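Side-chain contacts in glycerol dehydrogenase (Bacillus coagulans, PDB 6CSJ), which probably oxidises glycerol and related polyols with NAD as cofactor, and as this double mutant has an acquired D-lactate dehydrogenase activity: residues P15-L18 against A23-E26; K95-A100 against V111-T116. The protein carries 2 engineered substitutions. All coordinates share one frame; numbering follows the deposited sequence.

Contact 1. Residues P15-L18 against A23-E26; sequences PDEL and AYTE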
loop_
_atom_site.group_PDB
_atom_site.type_symbol
_atom_site.label_atom_id
_atom_site.label_comp_id
_atom_site.label_asym_id
_atom_site.label_seq_id
_atom_site.Cartn_x
_atom_site.Cartn_y
_atom_site.Cartn_z
ATOM N N PRO A 15 -14.523 -12.552 6.491
ATOM C CA PRO A 15 -14.156 -13.810 5.831
ATOM C C PRO A 15 -15.179 -14.207 4.762
ATOM O O PRO A 15 -16.395 -14.015 4.964
ATOM C CB PRO A 15 -14.107 -14.828 6.983
ATOM C CG PRO A 15 -14.964 -14.262 8.048
ATOM C CD PRO A 15 -15.116 -12.774 7.825
ATOM N N ASP A 16 -14.681 -14.689 3.617
ATOM C CA ASP A 16 -15.519 -15.190 2.516
ATOM C C ASP A 16 -16.418 -14.111 1.857
ATOM O O ASP A 16 -17.478 -14.417 1.306
ATOM C CB ASP A 16 -16.340 -16.399 3.018
ATOM C CG ASP A 16 -16.626 -17.438 1.931
ATOM O OD1 ASP A 16 -16.065 -17.389 0.806
ATOM O OD2 ASP A 16 -17.442 -18.332 2.227
ATOM N N GLU A 17 -15.969 -12.860 1.905
ATOM C CA GLU A 17 -16.650 -11.715 1.263
ATOM C C GLU A 17 -16.834 -11.840 -0.263
ATOM O O GLU A 17 -17.829 -11.341 -0.807
ATOM C CB GLU A 17 -15.887 -10.413 1.573
ATOM C CG GLU A 17 -16.587 -9.303 2.346
ATOM C CD GLU A 17 -17.775 -9.709 3.173
ATOM O OE1 GLU A 17 -18.908 -9.601 2.648
ATOM O OE2 GLU A 17 -17.599 -10.090 4.346
ATOM N N LEU A 18 -15.900 -12.492 -0.956
ATOM C CA LEU A 18 -16.029 -12.715 -2.408
ATOM C C LEU A 18 -17.250 -13.575 -2.772
ATOM O O LEU A 18 -17.772 -13.453 -3.881
ATOM C CB LEU A 18 -14.755 -13.336 -3.004
ATOM C CG LEU A 18 -13.517 -12.430 -3.082
ATOM C CD1 LEU A 18 -12.329 -13.177 -3.659
ATOM C CD2 LEU A 18 -13.778 -11.165 -3.882
ATOM N N ALA A 23 -23.802 -9.499 -4.597
ATOM C CA ALA A 23 -24.602 -8.563 -3.792
ATOM C C ALA A 23 -24.022 -7.138 -3.842
ATOM O O ALA A 23 -24.784 -6.162 -3.904
ATOM C CB ALA A 23 -24.717 -9.047 -2.357
ATOM N N TYR A 24 -22.689 -7.028 -3.841
ATOM C CA TYR A 24 -22.016 -5.719 -3.906
ATOM C C TYR A 24 -22.042 -5.098 -5.318
ATOM O O TYR A 24 -22.391 -3.918 -5.452
ATOM C CB TYR A 24 -20.585 -5.799 -3.339
ATOM C CG TYR A 24 -20.558 -6.235 -1.880
ATOM C CD1 TYR A 24 -21.182 -5.468 -0.895
ATOM C CD2 TYR A 24 -19.938 -7.432 -1.491
ATOM C CE1 TYR A 24 -21.184 -5.867 0.437
ATOM C CE2 TYR A 24 -19.939 -7.842 -0.161
ATOM C CZ TYR A 24 -20.578 -7.062 0.798
ATOM O OH TYR A 24 -20.573 -7.456 2.120
ATOM N N THR A 25 -21.725 -5.875 -6.360
ATOM C CA THR A 25 -21.791 -5.344 -7.737
ATOM C C THR A 25 -23.209 -4.920 -8.126
ATOM O O THR A 25 -23.375 -3.897 -8.790
ATOM C CB THR A 25 -21.239 -6.300 -8.829
ATOM O OG1 THR A 25 -22.056 -7.471 -8.942
ATOM C CG2 THR A 25 -19.796 -6.686 -8.547
ATOM N N GLU A 26 -24.210 -5.684 -7.691
ATOM C CA GLU A 26 -25.636 -5.344 -7.908
ATOM C C GLU A 26 -26.066 -3.984 -7.313
ATOM O O GLU A 26 -26.972 -3.357 -7.842
ATOM C CB GLU A 26 -26.561 -6.476 -7.402
ATOM C CG GLU A 26 -26.522 -7.797 -8.183
ATOM C CD GLU A 26 -26.924 -7.700 -9.647
ATOM O OE1 GLU A 26 -27.608 -6.724 -10.041
ATOM O OE2 GLU A 26 -26.521 -8.611 -10.406
#

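Contact 2. Residues K95-A100 against V111-T116; sequences KTLDTA and VIVAPT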
loop_
_atom_site.group_PDB
_atom_site.type_symbol
_atom_site.label_atom_id
_atom_site.label_comp_id
_atom_site.label_asym_id
_atom_site.label_seq_id
_atom_site.Cartn_x
_atom_site.Cartn_y
_atom_site.Cartn_z
ATOM N N LYS A 95 -1.163 -4.412 -9.312
ATOM C CA LYS A 95 -1.259 -4.198 -10.756
ATOM C C LYS A 95 -2.680 -4.457 -11.284
ATOM O O LYS A 95 -3.202 -3.666 -12.079
ATOM C CB LYS A 95 -0.221 -5.035 -11.506
ATOM C CG LYS A 95 1.216 -4.521 -11.383
ATOM C CD LYS A 95 2.164 -5.464 -12.136
ATOM C CE LYS A 95 3.638 -5.253 -11.788
ATOM N NZ LYS A 95 4.156 -3.951 -12.286
ATOM N N THR A 96 -3.312 -5.532 -10.819
ATOM C CA THR A 96 -4.711 -5.817 -11.177
ATOM C C THR A 96 -5.672 -4.744 -10.663
ATOM O O THR A 96 -6.546 -4.289 -11.395
ATOM C CB THR A 96 -5.179 -7.186 -10.638
ATOM O OG1 THR A 96 -4.294 -8.227 -11.088
ATOM C CG2 THR A 96 -6.588 -7.500 -11.105
ATOM N N LEU A 97 -5.508 -4.348 -9.411
ATOM C CA LEU A 97 -6.407 -3.369 -8.781
ATOM C C LEU A 97 -6.306 -2.026 -9.482
ATOM O O LEU A 97 -7.315 -1.409 -9.791
ATOM C CB LEU A 97 -6.093 -3.205 -7.279
ATOM C CG LEU A 97 -6.163 -4.466 -6.401
ATOM C CD1 LEU A 97 -5.917 -4.134 -4.945
ATOM C CD2 LEU A 97 -7.491 -5.196 -6.567
ATOM N N ASP A 98 -5.079 -1.595 -9.757
ATOM C CA ASP A 98 -4.842 -0.335 -10.479
ATOM C C ASP A 98 -5.407 -0.351 -11.902
ATOM O O ASP A 98 -5.944 0.662 -12.375
ATOM C CB ASP A 98 -3.337 0.010 -10.488
ATOM C CG ASP A 98 -2.810 0.440 -9.102
ATOM O OD1 ASP A 98 -3.590 0.486 -8.121
ATOM O OD2 ASP A 98 -1.602 0.746 -9.014
ATOM N N THR A 99 -5.304 -1.498 -12.569
ATOM C CA THR A 99 -5.890 -1.678 -13.902
ATOM C C THR A 99 -7.405 -1.479 -13.850
ATOM O O THR A 99 -7.967 -0.768 -14.681
ATOM C CB THR A 99 -5.516 -3.064 -14.485
ATOM O OG1 THR A 99 -4.098 -3.156 -14.611
ATOM C CG2 THR A 99 -6.151 -3.301 -15.836
ATOM N N ALA A 100 -8.052 -2.085 -12.860
ATOM C CA ALA A 100 -9.491 -1.908 -12.665
ATOM C C ALA A 100 -9.872 -0.443 -12.397
ATOM O O ALA A 100 -10.884 0.037 -12.900
ATOM C CB ALA A 100 -9.986 -2.798 -11.537
ATOM N N VAL A 111 -16.094 1.431 -9.480
ATOM C CA VAL A 111 -15.033 0.432 -9.350
ATOM C C VAL A 111 -15.104 -0.285 -8.001
ATOM O O VAL A 111 -15.404 0.334 -6.973
ATOM C CB VAL A 111 -13.646 1.107 -9.456
ATOM C CG1 VAL A 111 -12.551 0.055 -9.387
ATOM C CG2 VAL A 111 -13.554 1.960 -10.698
ATOM N N ILE A 112 -14.819 -1.589 -8.025
ATOM C CA ILE A 112 -14.634 -2.403 -6.829
ATOM C C ILE A 112 -13.237 -2.996 -6.905
ATOM O O ILE A 112 -12.890 -3.643 -7.887
ATOM C CB ILE A 112 -15.683 -3.531 -6.713
ATOM C CG1 ILE A 112 -17.097 -2.924 -6.661
ATOM C CG2 ILE A 112 -15.421 -4.404 -5.481
ATOM C CD1 ILE A 112 -18.217 -3.922 -6.416
ATOM N N VAL A 113 -12.435 -2.770 -5.867
ATOM C CA VAL A 113 -11.122 -3.397 -5.758
ATOM C C VAL A 113 -11.188 -4.397 -4.621
ATOM O O VAL A 113 -11.716 -4.097 -3.550
ATOM C CB VAL A 113 -9.962 -2.376 -5.595
ATOM C CG1 VAL A 113 -9.890 -1.476 -6.824
ATOM C CG2 VAL A 113 -10.097 -1.519 -4.348
ATOM N N ALA A 114 -10.687 -5.602 -4.887
ATOM C CA ALA A 114 -10.727 -6.706 -3.949
ATOM C C ALA A 114 -9.341 -7.336 -3.873
ATOM O O ALA A 114 -9.063 -8.293 -4.583
ATOM C CB ALA A 114 -11.779 -7.721 -4.378
ATOM N N PRO A 115 -8.457 -6.790 -3.012
ATOM C CA PRO A 115 -7.108 -7.345 -2.899
ATOM C C PRO A 115 -7.134 -8.761 -2.347
ATOM O O PRO A 115 -7.972 -9.076 -1.497
ATOM C CB PRO A 115 -6.394 -6.411 -1.916
ATOM C CG PRO A 115 -7.255 -5.209 -1.791
ATOM C CD PRO A 115 -8.656 -5.647 -2.104
ATOM N N THR A 116 -6.247 -9.598 -2.867
ATOM C CA THR A 116 -6.034 -10.943 -2.357
ATOM C C THR A 116 -4.856 -11.002 -1.376
ATOM O O THR A 116 -4.521 -12.082 -0.868
ATOM C CB THR A 116 -5.776 -11.920 -3.519
ATOM O OG1 THR A 116 -4.681 -11.437 -4.297
ATOM C CG2 THR A 116 -6.997 -12.026 -4.395
#

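Contact 1. Residues P15-L18 against A23-E26
The carboxylate oxygen OE1 of E17 is gripped from two sources: the phenol of Y24, whose OH donates to it across 2.8 Å, and NH1 of R20, which adds a salt bridge from the turn between the two segments. The oxygen sits in the plane of the Y24 ring at its edge, 3.5 Å from CE2 of Y24, yet the phenol does not lie in the plane of the carboxylate; it meets OE1 from above, 45° out of that plane. The E17 chain bends at CB–CG (chi2 21°), which brings its end nearer to the helix; the two side chains cross at roughly a right angle, with carboxylate and ring planes 63° apart. Y24 suits its place by being long and largely apolar: its ring packs on I12, F149 and I151, the first and last of which E17 also touches, while the hydroxyl reaches back to the turn entering its own helix. The contact lies where strand 10-14 passes into helix 21-28, at the edge of the parallel sheet in the Rossmann-like N-terminal domain of iron-containing alcohol dehydrogenases. With a guanidinium and a phenol both serving one oxygen, E17 is likely to stay ionised although it is buried.

Contact 2. Residues K95-A100 against V111-T116
The P115 ring turns its CB–CG edge to L97, whose side chain crosses it at about a right angle, with CD1 of L97 3.6 Å from CG of P115. The other methyl, CD2 of L97, comes 3.6 Å from the backbone N of A114, in the peptide between V113 and A114. CD2 also rests 3.9 Å from CB of V113. L97 sets its CG anti to its own carbonyl carbon (chi1 -58°), and the fork of the side chain thereby reaches the strand although the CA–CB bond does not aim at it. Cutting L97 back to an alanine removes both methyls and would probably leave a gap against V113, A114 N and P115. About a turn farther along, A100 has only CB to offer, 4.4 Å from CG1 of V111, and that V111 methyl lies 3.9 Å from O of A100. Helix 94-106 is the crossover of a right-handed beta-alpha-beta unit that joins parallel strands 87-92 and 111-115, and here it packs on the second of them; segments 95-100 and 111-115 run antiparallel (177°), their axes 8.4 Å apart at closest. Beta-branched V111 and V113 suit the strand and turn their side chains to the helix. Away from the sheet, the carbonyl of K95 takes T99 N on one face and T99 OG1 on the opposite one, the hydroxyl at 2.7 Å from K95 O and tilted 29° from the carbonyl plane. The K95 side chain forms a salt bridge with E67, and D98 OD2 accepts from V129 N.

How the contacts relate
From the N terminus, strand 10-14 leads into a turn, and contact 1 spans the four residues that carry the chain from that turn into the start of helix 21-28. Much later, contact 2 closes a ten-residue span, the last turns of helix 94-106 and the short loop that returns the chain to strand 111-115. The two follow in series, neither nested nor crossed. In space they meet through the sheet: strand 149-153 lies between strands 10-14 and 111-115, and while V111 and V113 face helix 94-106, I112 and A114 point away from it. CD1 of I112 packs against CG2 of T25 at 3.8 Å, and A114 touches L18, tying helix 21-28 and its entry turn to the strand of contact 2.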